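Local coordinates for protein chloromuconate cycloisomerase (PDB 4M0X) that belongs to the enolase superfamily, pairing an N-terminal capping domain with a C-terminal TIM-barrel-like domain that carries a manganese ion, at residues A[32-37]-A[48-53]; A[64-69]-A[100-105]; A[125-130]-A[314-319]; A[218-223]-A[243-248]. All coordinates share one frame; numbering follows the deposited sequence.

Interaction 1 of 4, residues A[32-37]-A[48-53]; sequences SIVLVR and GEAVTP
Val-34 and Ala-50 face each other as a hydrogen-bonded antiparallel pair in the hairpin formed by strands 27-40 and 45-51. Ala-50 N bonds to Val-34 O at 2.9 Å, and Val-34 N bonds to Ala-50 O in return. Two further backbone bonds close the pair Val-36 and Gly-48: Val-36 N meets Gly-48 O at 2.8 Å, and Gly-48 N meets Val-36 O.

The middle of the contact, Ile-33 to Val-36 with Gly-48 to Val-51, is buried on both faces. Val-34 CB rests against Ala-50 CB at 4.0 Å, and helices 63-74 and 101-118 cover the face that these two residues share with Val-36. On the face of Ile-33, Leu-35 and Glu-49, CG2 of Ile-33, placed beside its backbone N because CG1 takes the position between N and carbonyl carbon (chi1 76°), reaches Val-51 CG2 at 3.7 Å. The same methyl lies 3.3 Å from Glu-49 OE2, the two side chains crossing at about a right angle. Leu-35 leans over the backbone, CD1 lying 3.6 Å from Gly-48 O. Less enclosed are the ends of 32-37, where the partly exposed Ser-32 bonds to Asp-14 and Arg-37 pairs with Glu-45 and Glu-362.

Glu-49 extends out of this second face so that OE1 accepts bonds from Ser-303 OG and Met-306 N. The face of Val-34, Val-36 and Ala-50 thus packs through aliphatic groups beneath its helices, while the other combines aliphatic packing with a polar tie to the start of helix 304-316.

Interaction 2 of 4, residues A[64-69]-A[100-105]; sequences ETIKTI and NSVAKA
Ile-66 and Val-102 meet obliquely, the CD1 methyl of the isoleucine coming within 3.8 Å of CG1 of the valine. With CG1 beside its backbone N (chi1 -80°), Ile-66 sends CD1 to Val-102 and turns its other branch, CG2, to Ala-103, 4.1 Å from CA. One turn on, Ile-69 has the same first-torsion arrangement: its CG2 lies 4.1 Å from Ala-103 CB, so that small methyl is met by the CG2 branches of both isoleucines. The side chains of Ile-69 and Asn-100 cross at about a right angle, CG1 of the isoleucine coming 3.5 Å from OD1. Here the amide lends a packing surface; its ND2 is occupied by Phe-98 O and by Gly-60 O of the second subunit. No hydrogen bond joins the two segments.

The short axes lie 9.3 Å apart at closest approach and cross at -58°; the backbones come closest at Ile-66 and Ala-103, whose CA atoms are 5.4 Å apart. Glu-61 accepts a bond from Val-102 N at the start of helix 101-118. The two helices lie together on the antiparallel sheet, against Ala-50 of strand 45-51, while Thr-65 and Ile-69 pack against the second subunit.

Interaction 3 of 4, residues A[125-130]-A[314-319]; sequences DLLGGL and YGTMPD
Leu-127 and Thr-316 pack side against side, their side chains crossing at about a right angle. The leucine presents CB to the threonine methyl CG2 at 3.7 Å, and its CD2 lies 3.4 Å from Thr-316 OG1. That hydroxyl sits between the backbone N and carbonyl carbon (chi1 77°), which directs it back along the helix to Leu-313 O, its hydrogen-bond partner. CG2 is thereby left beside the backbone N, where it meets the leucine.

Farther along, Leu-130 covers Gly-315. Its CD2 comes down to 3.9 Å from Gly-315 CA, an approach possible because the glycine has no side chain in the way. The backbones also draw close: Leu-130 CA makes a CA-H...O contact of 3.5 Å with Gly-315 O. Between the two leucines, Gly-129 turns its carbonyl toward Thr-316, O lying 3.8 Å from CA.

Gly-128 ends the preceding helical turn in a Schellman motif, with positive phi (109°) and Gly-128 N bonded to Asp-125 O. Gly-129 also has positive phi, and these two glycines redirect the chain after Leu-127, away from the short helix 123-126, and bring Leu-130 to the end of helix 304-316.

Beyond this shell, Arg-131 holds the helix end through a backbone bond with Gly-315 and through NE to Thr-316 O, and Arg-132 NH1 reaches Met-317 O. Leu-278 of helix 278-291 backs Leu-127, Ile-350 lies against Leu-130, and Ser-124 touches both Leu-130 and Thr-316. On the side of helix 123-126, Leu-126 packs on Leu-126 of the third subunit.

Interaction 4 of 4, residues A[218-223]-A[243-248]; sequences VTVAEQ and PIMADE. With MN (manganese (II) ion), chain C.
Glu-222 and Met-245 are bridged partners on the parallel strands 220-222 and 244-246, and the glutamate runs obliquely past the methionine toward a manganese ion. Its CB lies 4.1 Å from Met-245 CE. CG comes nearer to the same methyl, at 3.7 Å. With CG anti to the backbone N (chi1 -157°) and the chain extended beyond it, CD lies 4.0 Å from Asp-247 CB. OE1 forms a salt bridge with Lys-165, as Asp-247 OD1 does with Lys-271. OE2 binds manganese at 2.1 Å and lies 2.8 Å from Asp-247 OD2, which binds it at 2.2 Å; the carboxylate planes are 43° apart. Asp-196 and two waters add to the coordination, and Glu-248 accepts a bond from one water at OE1 and from the other at OE2.

Beneath the site the strands of this beta-alpha-beta unit are joined through Ala-221 N to Pro-243 O, Met-245 N to Ala-221 O and Gln-223 N to Met-245 O. Gln-223 OE1 then receives Asp-247 N at 3.2 Å, an almost straight bond (171°) in the carbonyl plane, which positions the aspartate's backbone. Binding to one manganese explains how Glu-222 OE2 and Asp-247 OD2 lie so close without a hydrogen bond.

Interactions 1 and 2 form one continuous core, with centres 9 Å apart: Ala-50 CB meets Ile-66 CG2 at 3.5 Å and Val-102 CG1 at 3.7 Å. Interaction 3 stands apart, its centre 23 Å from that of interaction 1, and joins the turn after helix 123-126 to helix 304-316, whose other end receives Glu-49. Interaction 4 holds two of the three protein ligands of the manganese and lies on the opposite side of the chain's centre from interactions 1 and 2. Its nearest atoms are about 7 Å from interaction 1, and the side chain of Val-51 is about 13 Å from the ion. Trp-58, beyond 48-53, touches Asp-247 and Glu-248.

Interaction 1 of 4, residues A[32-37]-A[48-53]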
loop_
_atom_site.group_PDB
_atom_site.type_symbol
_atom_site.label_atom_id
_atom_site.label_comp_id
_atom_site.label_asym_id
_atom_site.label_seq_id
_atom_site.Cartn_x
_atom_site.Cartn_y
_atom_site.Cartn_z
ATOM N N SER A 32 38.578 8.909 -24.136
ATOM C CA SER A 32 39.530 7.988 -23.562
ATOM C C SER A 32 38.874 6.659 -23.388
ATOM O O SER A 32 37.810 6.561 -22.781
ATOM C CB SER A 32 40.018 8.505 -22.219
ATOM O OG SER A 32 41.056 9.460 -22.400
ATOM N N ILE A 33 39.487 5.630 -23.950
ATOM C CA ILE A 33 38.913 4.299 -23.892
ATOM C C ILE A 33 40.004 3.325 -23.516
ATOM O O ILE A 33 41.195 3.620 -23.682
ATOM C CB ILE A 33 38.261 3.881 -25.234
ATOM C CG1 ILE A 33 39.316 3.494 -26.267
ATOM C CG2 ILE A 33 37.345 4.986 -25.770
ATOM C CD1 ILE A 33 38.764 2.793 -27.493
ATOM N N VAL A 34 39.611 2.181 -22.977
ATOM C CA VAL A 34 40.518 1.069 -22.923
ATOM C C VAL A 34 40.114 0.214 -24.115
ATOM O O VAL A 34 38.943 -0.171 -24.227
ATOM C CB VAL A 34 40.392 0.285 -21.587
ATOM C CG1 VAL A 34 41.379 -0.870 -21.535
ATOM C CG2 VAL A 34 40.633 1.199 -20.395
ATOM N N LEU A 35 41.033 -0.077 -25.027
ATOM C CA LEU A 35 40.681 -1.046 -26.084
ATOM C C LEU A 35 41.032 -2.494 -25.712
ATOM O O LEU A 35 42.196 -2.814 -25.527
ATOM C CB LEU A 35 41.272 -0.679 -27.450
ATOM C CG LEU A 35 40.764 -1.731 -28.430
ATOM C CD1 LEU A 35 39.600 -1.183 -29.223
ATOM C CD2 LEU A 35 41.850 -2.254 -29.345
ATOM N N VAL A 36 40.028 -3.357 -25.578
ATOM C CA VAL A 36 40.291 -4.767 -25.203
ATOM C C VAL A 36 40.406 -5.649 -26.427
ATOM O O VAL A 36 39.696 -5.441 -27.420
ATOM C CB VAL A 36 39.260 -5.337 -24.241
ATOM C CG1 VAL A 36 39.358 -6.865 -24.178
ATOM C CG2 VAL A 36 39.483 -4.742 -22.867
ATOM N N ARG A 37 41.342 -6.597 -26.370
ATOM C CA ARG A 37 41.578 -7.499 -27.482
ATOM C C ARG A 37 41.676 -8.889 -26.995
ATOM O O ARG A 37 42.348 -9.173 -25.999
ATOM C CB ARG A 37 42.852 -7.151 -28.206
ATOM C CG ARG A 37 42.685 -5.907 -29.043
ATOM C CD ARG A 37 44.063 -5.425 -29.408
ATOM N NE ARG A 37 44.494 -6.013 -30.666
ATOM C CZ ARG A 37 45.691 -5.824 -31.186
ATOM N NH1 ARG A 37 46.572 -5.085 -30.522
ATOM N NH2 ARG A 37 45.987 -6.394 -32.341
ATOM N N GLY A 48 36.798 -5.071 -27.869
ATOM C CA GLY A 48 35.799 -4.412 -27.044
ATOM C C GLY A 48 36.341 -3.053 -26.616
ATOM O O GLY A 48 37.551 -2.776 -26.725
ATOM N N GLU A 49 35.453 -2.201 -26.123
ATOM C CA GLU A 49 35.858 -0.912 -25.626
ATOM C C GLU A 49 35.338 -0.750 -24.196
ATOM O O GLU A 49 34.210 -1.126 -23.893
ATOM C CB GLU A 49 35.325 0.145 -26.595
ATOM C CG GLU A 49 35.009 1.519 -26.037
ATOM C CD GLU A 49 34.605 2.519 -27.125
ATOM O OE1 GLU A 49 34.381 2.135 -28.271
ATOM O OE2 GLU A 49 34.510 3.716 -26.845
ATOM N N ALA A 50 36.178 -0.252 -23.296
ATOM C CA ALA A 50 35.667 0.328 -22.044
ATOM C C ALA A 50 35.629 1.866 -22.157
ATOM O O ALA A 50 36.627 2.514 -22.490
ATOM C CB ALA A 50 36.500 -0.096 -20.853
ATOM N N VAL A 51 34.484 2.458 -21.896
ATOM C CA VAL A 51 34.419 3.892 -22.017
ATOM C C VAL A 51 33.564 4.523 -20.901
ATOM O O VAL A 51 32.691 3.875 -20.282
ATOM C CB VAL A 51 33.970 4.290 -23.456
ATOM C CG1 VAL A 51 32.508 3.913 -23.695
ATOM C CG2 VAL A 51 34.273 5.755 -23.762
ATOM N N THR A 52 33.832 5.796 -20.665
ATOM C CA THR A 52 33.328 6.508 -19.521
ATOM C C THR A 52 33.043 7.949 -19.964
ATOM O O THR A 52 33.694 8.455 -20.880
ATOM C CB THR A 52 34.398 6.443 -18.436
ATOM O OG1 THR A 52 33.876 5.763 -17.290
ATOM C CG2 THR A 52 34.907 7.790 -18.080
ATOM N N PRO A 53 32.043 8.609 -19.370
ATOM C CA PRO A 53 31.778 10.001 -19.785
ATOM C C PRO A 53 32.768 11.014 -19.218
ATOM O O PRO A 53 32.344 12.008 -18.590
ATOM C CB PRO A 53 30.390 10.288 -19.220
ATOM C CG PRO A 53 30.222 9.295 -18.129
ATOM C CD PRO A 53 30.976 8.066 -18.522
#

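Interaction 2 of 4, residues A[64-69]-A[100-105]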
loop_
_atom_site.group_PDB
_atom_site.type_symbol
_atom_site.label_atom_id
_atom_site.label_comp_id
_atom_site.label_asym_id
_atom_site.label_seq_id
_atom_site.Cartn_x
_atom_site.Cartn_y
_atom_site.Cartn_z
ATOM N N GLU A 64 42.099 4.166 -16.325
ATOM C CA GLU A 64 43.308 3.701 -15.664
ATOM C C GLU A 64 42.993 2.495 -14.807
ATOM O O GLU A 64 43.714 1.516 -14.854
ATOM C CB GLU A 64 43.958 4.812 -14.824
ATOM C CG GLU A 64 44.581 5.955 -15.624
ATOM C CD GLU A 64 43.556 6.968 -16.097
ATOM O OE1 GLU A 64 42.339 6.762 -15.839
ATOM O OE2 GLU A 64 43.954 7.976 -16.727
ATOM N N THR A 65 41.901 2.546 -14.054
ATOM C CA THR A 65 41.542 1.439 -13.171
ATOM C C THR A 65 40.869 0.317 -13.923
ATOM O O THR A 65 40.926 -0.850 -13.492
ATOM C CB THR A 65 40.623 1.865 -12.030
ATOM O OG1 THR A 65 39.351 2.256 -12.568
ATOM C CG2 THR A 65 41.239 2.994 -11.257
ATOM N N ILE A 66 40.239 0.656 -15.048
ATOM C CA ILE A 66 39.618 -0.385 -15.870
ATOM C C ILE A 66 40.697 -1.336 -16.339
ATOM O O ILE A 66 40.579 -2.548 -16.125
ATOM C CB ILE A 66 38.810 0.157 -17.064
ATOM C CG1 ILE A 66 37.436 0.627 -16.624
ATOM C CG2 ILE A 66 38.640 -0.899 -18.142
ATOM C CD1 ILE A 66 36.923 1.704 -17.560
ATOM N N LYS A 67 41.763 -0.788 -16.921
ATOM C CA LYS A 67 42.861 -1.625 -17.392
ATOM C C LYS A 67 43.284 -2.606 -16.294
ATOM O O LYS A 67 43.337 -3.812 -16.522
ATOM C CB LYS A 67 44.056 -0.794 -17.839
ATOM C CG LYS A 67 45.233 -1.660 -18.255
ATOM C CD LYS A 67 46.409 -0.852 -18.781
ATOM C CE LYS A 67 47.698 -1.671 -18.855
ATOM N NZ LYS A 67 47.636 -2.777 -19.845
ATOM N N THR A 68 43.536 -2.085 -15.095
ATOM C CA THR A 68 44.031 -2.905 -14.008
ATOM C C THR A 68 43.100 -4.040 -13.634
ATOM O O THR A 68 43.568 -5.144 -13.403
ATOM C CB THR A 68 44.339 -2.046 -12.792
ATOM O OG1 THR A 68 45.288 -1.073 -13.197
ATOM C CG2 THR A 68 44.955 -2.880 -11.669
ATOM N N ILE A 69 41.793 -3.770 -13.593
ATOM C CA ILE A 69 40.788 -4.773 -13.206
ATOM C C ILE A 69 40.746 -5.854 -14.256
ATOM O O ILE A 69 40.692 -7.055 -13.949
ATOM C CB ILE A 69 39.393 -4.137 -13.028
ATOM C CG1 ILE A 69 39.306 -3.377 -11.704
ATOM C CG2 ILE A 69 38.294 -5.169 -13.072
ATOM C CD1 ILE A 69 39.482 -4.251 -10.473
ATOM N N ASN A 100 32.214 -2.883 -11.425
ATOM C CA ASN A 100 33.137 -2.750 -12.548
ATOM C C ASN A 100 32.510 -3.238 -13.837
ATOM O O ASN A 100 33.037 -4.130 -14.504
ATOM C CB ASN A 100 34.479 -3.443 -12.264
ATOM C CG ASN A 100 35.280 -2.738 -11.165
ATOM O OD1 ASN A 100 36.160 -1.921 -11.433
ATOM N ND2 ASN A 100 34.966 -3.039 -9.933
ATOM N N SER A 101 31.370 -2.637 -14.174
ATOM C CA SER A 101 30.595 -3.038 -15.340
ATOM C C SER A 101 31.202 -2.567 -16.667
ATOM O O SER A 101 31.031 -3.191 -17.709
ATOM C CB SER A 101 29.167 -2.535 -15.207
ATOM O OG SER A 101 28.504 -3.177 -14.128
ATOM N N VAL A 102 31.931 -1.471 -16.642
ATOM C CA VAL A 102 32.488 -0.974 -17.885
ATOM C C VAL A 102 33.618 -1.895 -18.273
ATOM O O VAL A 102 33.762 -2.259 -19.438
ATOM C CB VAL A 102 32.925 0.492 -17.736
ATOM C CG1 VAL A 102 33.496 1.034 -19.035
ATOM C CG2 VAL A 102 31.726 1.334 -17.291
ATOM N N ALA A 103 34.390 -2.300 -17.268
ATOM C CA ALA A 103 35.417 -3.346 -17.415
ATOM C C ALA A 103 34.820 -4.636 -17.943
ATOM O O ALA A 103 35.313 -5.177 -18.929
ATOM C CB ALA A 103 36.114 -3.599 -16.104
ATOM N N LYS A 104 33.745 -5.115 -17.316
ATOM C CA LYS A 104 33.123 -6.378 -17.753
ATOM C C LYS A 104 32.571 -6.230 -19.158
ATOM O O LYS A 104 32.774 -7.116 -19.996
ATOM C CB LYS A 104 32.044 -6.852 -16.785
ATOM C CG LYS A 104 32.551 -7.171 -15.386
ATOM C CD LYS A 104 31.408 -7.212 -14.368
ATOM C CE LYS A 104 31.905 -7.724 -13.026
ATOM N NZ LYS A 104 30.768 -8.295 -12.261
ATOM N N ALA A 105 31.923 -5.098 -19.435
ATOM C CA ALA A 105 31.349 -4.822 -20.766
ATOM C C ALA A 105 32.359 -4.940 -21.898
ATOM O O ALA A 105 32.030 -5.487 -22.942
ATOM C CB ALA A 105 30.669 -3.463 -20.811
#

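Interaction 3 of 4, residues A[125-130]-A[314-319]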
loop_
_atom_site.group_PDB
_atom_site.type_symbol
_atom_site.label_atom_id
_atom_site.label_comp_id
_atom_site.label_asym_id
_atom_site.label_seq_id
_atom_site.Cartn_x
_atom_site.Cartn_y
_atom_site.Cartn_z
ATOM N N ASP A 125 22.628 -10.735 -35.737
ATOM C CA ASP A 125 22.079 -12.080 -36.026
ATOM C C ASP A 125 21.973 -12.939 -34.784
ATOM O O ASP A 125 20.902 -13.438 -34.471
ATOM C CB ASP A 125 22.905 -12.860 -37.032
ATOM C CG ASP A 125 22.735 -12.363 -38.432
ATOM O OD1 ASP A 125 22.157 -11.267 -38.627
ATOM O OD2 ASP A 125 23.202 -13.083 -39.343
ATOM N N LEU A 126 23.075 -13.112 -34.074
ATOM C CA LEU A 126 23.062 -13.945 -32.886
ATOM C C LEU A 126 21.906 -13.535 -31.995
ATOM O O LEU A 126 21.334 -14.380 -31.302
ATOM C CB LEU A 126 24.401 -13.887 -32.145
ATOM C CG LEU A 126 25.608 -14.112 -33.080
ATOM C CD1 LEU A 126 26.913 -14.224 -32.316
ATOM C CD2 LEU A 126 25.457 -15.326 -33.986
ATOM N N LEU A 127 21.515 -12.264 -32.070
ATOM C CA LEU A 127 20.444 -11.726 -31.229
ATOM C C LEU A 127 19.006 -11.967 -31.722
ATOM O O LEU A 127 18.044 -11.709 -31.004
ATOM C CB LEU A 127 20.667 -10.230 -30.999
ATOM C CG LEU A 127 21.298 -9.867 -29.649
ATOM C CD1 LEU A 127 22.706 -10.436 -29.503
ATOM C CD2 LEU A 127 21.305 -8.361 -29.435
ATOM N N GLY A 128 18.856 -12.449 -32.951
ATOM C CA GLY A 128 17.536 -12.497 -33.578
ATOM C C GLY A 128 17.284 -11.507 -34.719
ATOM O O GLY A 128 16.160 -11.394 -35.198
ATOM N N GLY A 129 18.320 -10.816 -35.174
ATOM C CA GLY A 129 18.227 -10.055 -36.423
ATOM C C GLY A 129 17.768 -8.616 -36.251
ATOM O O GLY A 129 17.013 -8.311 -35.329
ATOM N N LEU A 130 18.233 -7.729 -37.131
ATOM C CA LEU A 130 17.876 -6.311 -37.053
ATOM C C LEU A 130 16.389 -6.156 -37.279
ATOM O O LEU A 130 15.819 -6.913 -38.043
ATOM C CB LEU A 130 18.612 -5.502 -38.114
ATOM C CG LEU A 130 20.122 -5.277 -38.077
ATOM C CD1 LEU A 130 20.553 -4.667 -39.404
ATOM C CD2 LEU A 130 20.498 -4.388 -36.916
ATOM N N TYR A 314 20.678 -1.838 -30.580
ATOM C CA TYR A 314 19.548 -0.934 -30.749
ATOM C C TYR A 314 18.725 -1.316 -31.972
ATOM O O TYR A 314 17.511 -1.211 -31.953
ATOM C CB TYR A 314 20.014 0.514 -30.824
ATOM C CG TYR A 314 20.889 0.999 -29.669
ATOM C CD1 TYR A 314 21.052 0.232 -28.515
ATOM C CD2 TYR A 314 21.517 2.259 -29.712
ATOM C CE1 TYR A 314 21.834 0.675 -27.459
ATOM C CE2 TYR A 314 22.304 2.708 -28.645
ATOM C CZ TYR A 314 22.461 1.903 -27.524
ATOM O OH TYR A 314 23.228 2.298 -26.439
ATOM N N GLY A 315 19.378 -1.777 -33.028
ATOM C CA GLY A 315 18.661 -2.317 -34.172
ATOM C C GLY A 315 17.931 -3.650 -33.924
ATOM O O GLY A 315 16.972 -3.975 -34.650
ATOM N N THR A 316 18.372 -4.445 -32.946
ATOM C CA THR A 316 17.630 -5.658 -32.649
ATOM C C THR A 316 16.434 -5.349 -31.770
ATOM O O THR A 316 15.511 -6.115 -31.696
ATOM C CB THR A 316 18.461 -6.805 -31.989
ATOM O OG1 THR A 316 18.694 -6.538 -30.606
ATOM C CG2 THR A 316 19.786 -7.062 -32.696
ATOM N N MET A 317 16.466 -4.215 -31.089
ATOM C CA MET A 317 15.506 -3.921 -30.024
ATOM C C MET A 317 14.113 -3.585 -30.542
ATOM O O MET A 317 13.979 -2.935 -31.585
ATOM C CB MET A 317 16.034 -2.772 -29.197
ATOM C CG MET A 317 16.913 -3.224 -28.060
ATOM S SD MET A 317 17.749 -1.817 -27.302
ATOM C CE MET A 317 16.435 -0.858 -26.572
ATOM N N PRO A 318 13.070 -4.034 -29.813
ATOM C CA PRO A 318 11.718 -3.829 -30.314
ATOM C C PRO A 318 11.274 -2.385 -30.171
ATOM O O PRO A 318 10.298 -1.983 -30.813
ATOM C CB PRO A 318 10.870 -4.741 -29.425
ATOM C CG PRO A 318 11.620 -4.819 -28.135
ATOM C CD PRO A 318 13.079 -4.771 -28.525
ATOM N N ASP A 319 11.978 -1.608 -29.347
ATOM C CA ASP A 319 11.517 -0.264 -29.011
ATOM C C ASP A 319 12.667 0.702 -28.807
ATOM O O ASP A 319 13.549 0.463 -27.997
ATOM C CB ASP A 319 10.623 -0.294 -27.757
ATOM C CG ASP A 319 10.070 1.082 -27.384
ATOM O OD1 ASP A 319 10.771 1.887 -26.738
ATOM O OD2 ASP A 319 8.912 1.378 -27.736
#

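Interaction 4 of 4, residues A[218-223]-A[243-248]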
loop_
_atom_site.group_PDB
_atom_site.type_symbol
_atom_site.label_atom_id
_atom_site.label_comp_id
_atom_site.label_asym_id
_atom_site.label_seq_id
_atom_site.Cartn_x
_atom_site.Cartn_y
_atom_site.Cartn_z
ATOM N N VAL A 218 10.514 21.242 -23.960
ATOM C CA VAL A 218 11.276 20.092 -23.487
ATOM C C VAL A 218 10.314 18.943 -23.362
ATOM O O VAL A 218 9.218 19.096 -22.830
ATOM C CB VAL A 218 11.986 20.337 -22.151
ATOM C CG1 VAL A 218 12.438 19.016 -21.542
ATOM C CG2 VAL A 218 13.164 21.249 -22.383
ATOM N N THR A 219 10.765 17.791 -23.828
ATOM C CA THR A 219 9.891 16.697 -24.131
ATOM C C THR A 219 10.074 15.467 -23.243
ATOM O O THR A 219 9.141 14.635 -23.084
ATOM C CB THR A 219 9.996 16.411 -25.622
ATOM O OG1 THR A 219 8.698 16.588 -26.130
ATOM C CG2 THR A 219 10.448 14.996 -25.957
ATOM N N VAL A 220 11.269 15.375 -22.659
ATOM C CA VAL A 220 11.623 14.269 -21.800
ATOM C C VAL A 220 12.590 14.801 -20.764
ATOM O O VAL A 220 13.385 15.712 -21.049
ATOM C CB VAL A 220 12.283 13.102 -22.598
ATOM C CG1 VAL A 220 12.833 12.031 -21.656
ATOM C CG2 VAL A 220 11.306 12.460 -23.587
ATOM N N ALA A 221 12.530 14.247 -19.561
ATOM C CA ALA A 221 13.507 14.625 -18.569
ATOM C C ALA A 221 14.326 13.406 -18.209
ATOM O O ALA A 221 13.813 12.429 -17.672
ATOM C CB ALA A 221 12.843 15.221 -17.349
ATOM N N GLU A 222 15.606 13.468 -18.534
ATOM C CA GLU A 222 16.482 12.393 -18.218
ATOM C C GLU A 222 17.024 12.614 -16.818
ATOM O O GLU A 222 17.295 13.735 -16.440
ATOM C CB GLU A 222 17.611 12.289 -19.247
ATOM C CG GLU A 222 18.206 10.884 -19.285
ATOM C CD GLU A 222 19.492 10.761 -20.077
ATOM O OE1 GLU A 222 19.604 11.456 -21.119
ATOM O OE2 GLU A 222 20.356 9.947 -19.658
ATOM N N GLN A 223 17.152 11.528 -16.052
ATOM C CA GLN A 223 17.706 11.532 -14.708
ATOM C C GLN A 223 17.786 12.904 -14.088
ATOM O O GLN A 223 18.868 13.475 -13.991
ATOM C CB GLN A 223 19.105 10.936 -14.715
ATOM C CG GLN A 223 19.566 10.529 -13.319
ATOM C CD GLN A 223 18.769 9.366 -12.807
ATOM O OE1 GLN A 223 18.618 8.352 -13.499
ATOM N NE2 GLN A 223 18.223 9.510 -11.606
ATOM N N PRO A 243 7.340 12.840 -19.775
ATOM C CA PRO A 243 7.907 11.654 -19.119
ATOM C C PRO A 243 9.308 11.826 -18.550
ATOM O O PRO A 243 10.069 12.703 -18.963
ATOM C CB PRO A 243 7.918 10.603 -20.237
ATOM C CG PRO A 243 7.905 11.382 -21.508
ATOM C CD PRO A 243 7.100 12.627 -21.215
ATOM N N ILE A 244 9.644 10.930 -17.633
ATOM C CA ILE A 244 10.924 10.874 -16.947
ATOM C C ILE A 244 11.678 9.609 -17.383
ATOM O O ILE A 244 11.143 8.485 -17.300
ATOM C CB ILE A 244 10.678 10.769 -15.420
ATOM C CG1 ILE A 244 9.814 11.916 -14.931
ATOM C CG2 ILE A 244 11.971 10.711 -14.622
ATOM C CD1 ILE A 244 10.458 13.264 -15.145
ATOM N N MET A 245 12.933 9.778 -17.778
ATOM C CA MET A 245 13.784 8.658 -18.129
ATOM C C MET A 245 14.883 8.362 -17.103
ATOM O O MET A 245 15.632 9.241 -16.698
ATOM C CB MET A 245 14.404 8.954 -19.464
ATOM C CG MET A 245 15.418 7.958 -19.977
ATOM S SD MET A 245 15.438 8.086 -21.777
ATOM C CE MET A 245 16.070 9.732 -22.082
ATOM N N ALA A 246 14.978 7.103 -16.707
ATOM C CA ALA A 246 16.061 6.629 -15.900
ATOM C C ALA A 246 17.278 6.385 -16.776
ATOM O O ALA A 246 17.171 5.817 -17.876
ATOM C CB ALA A 246 15.649 5.350 -15.216
ATOM N N ASP A 247 18.435 6.819 -16.290
ATOM C CA ASP A 247 19.699 6.521 -16.923
ATOM C C ASP A 247 20.566 5.928 -15.811
ATOM O O ASP A 247 20.553 4.701 -15.621
ATOM C CB ASP A 247 20.323 7.762 -17.570
ATOM C CG ASP A 247 21.754 7.512 -18.081
ATOM O OD1 ASP A 247 22.192 6.335 -18.088
ATOM O OD2 ASP A 247 22.450 8.487 -18.453
ATOM N N GLU A 248 21.267 6.785 -15.054
ATOM C CA GLU A 248 22.070 6.364 -13.888
ATOM C C GLU A 248 21.322 5.418 -12.942
ATOM O O GLU A 248 21.951 4.642 -12.224
ATOM C CB GLU A 248 22.479 7.578 -13.043
ATOM C CG GLU A 248 23.598 8.463 -13.574
ATOM C CD GLU A 248 23.078 9.527 -14.517
ATOM O OE1 GLU A 248 21.945 9.370 -15.090
ATOM O OE2 GLU A 248 23.807 10.530 -14.693
HETATM MN MN MN C . 22.329 10.611 -19.113
HETATM O O HOH W 1 24.324 10.863 -17.640
HETATM O O HOH W 2 21.593 10.978 -17.049
#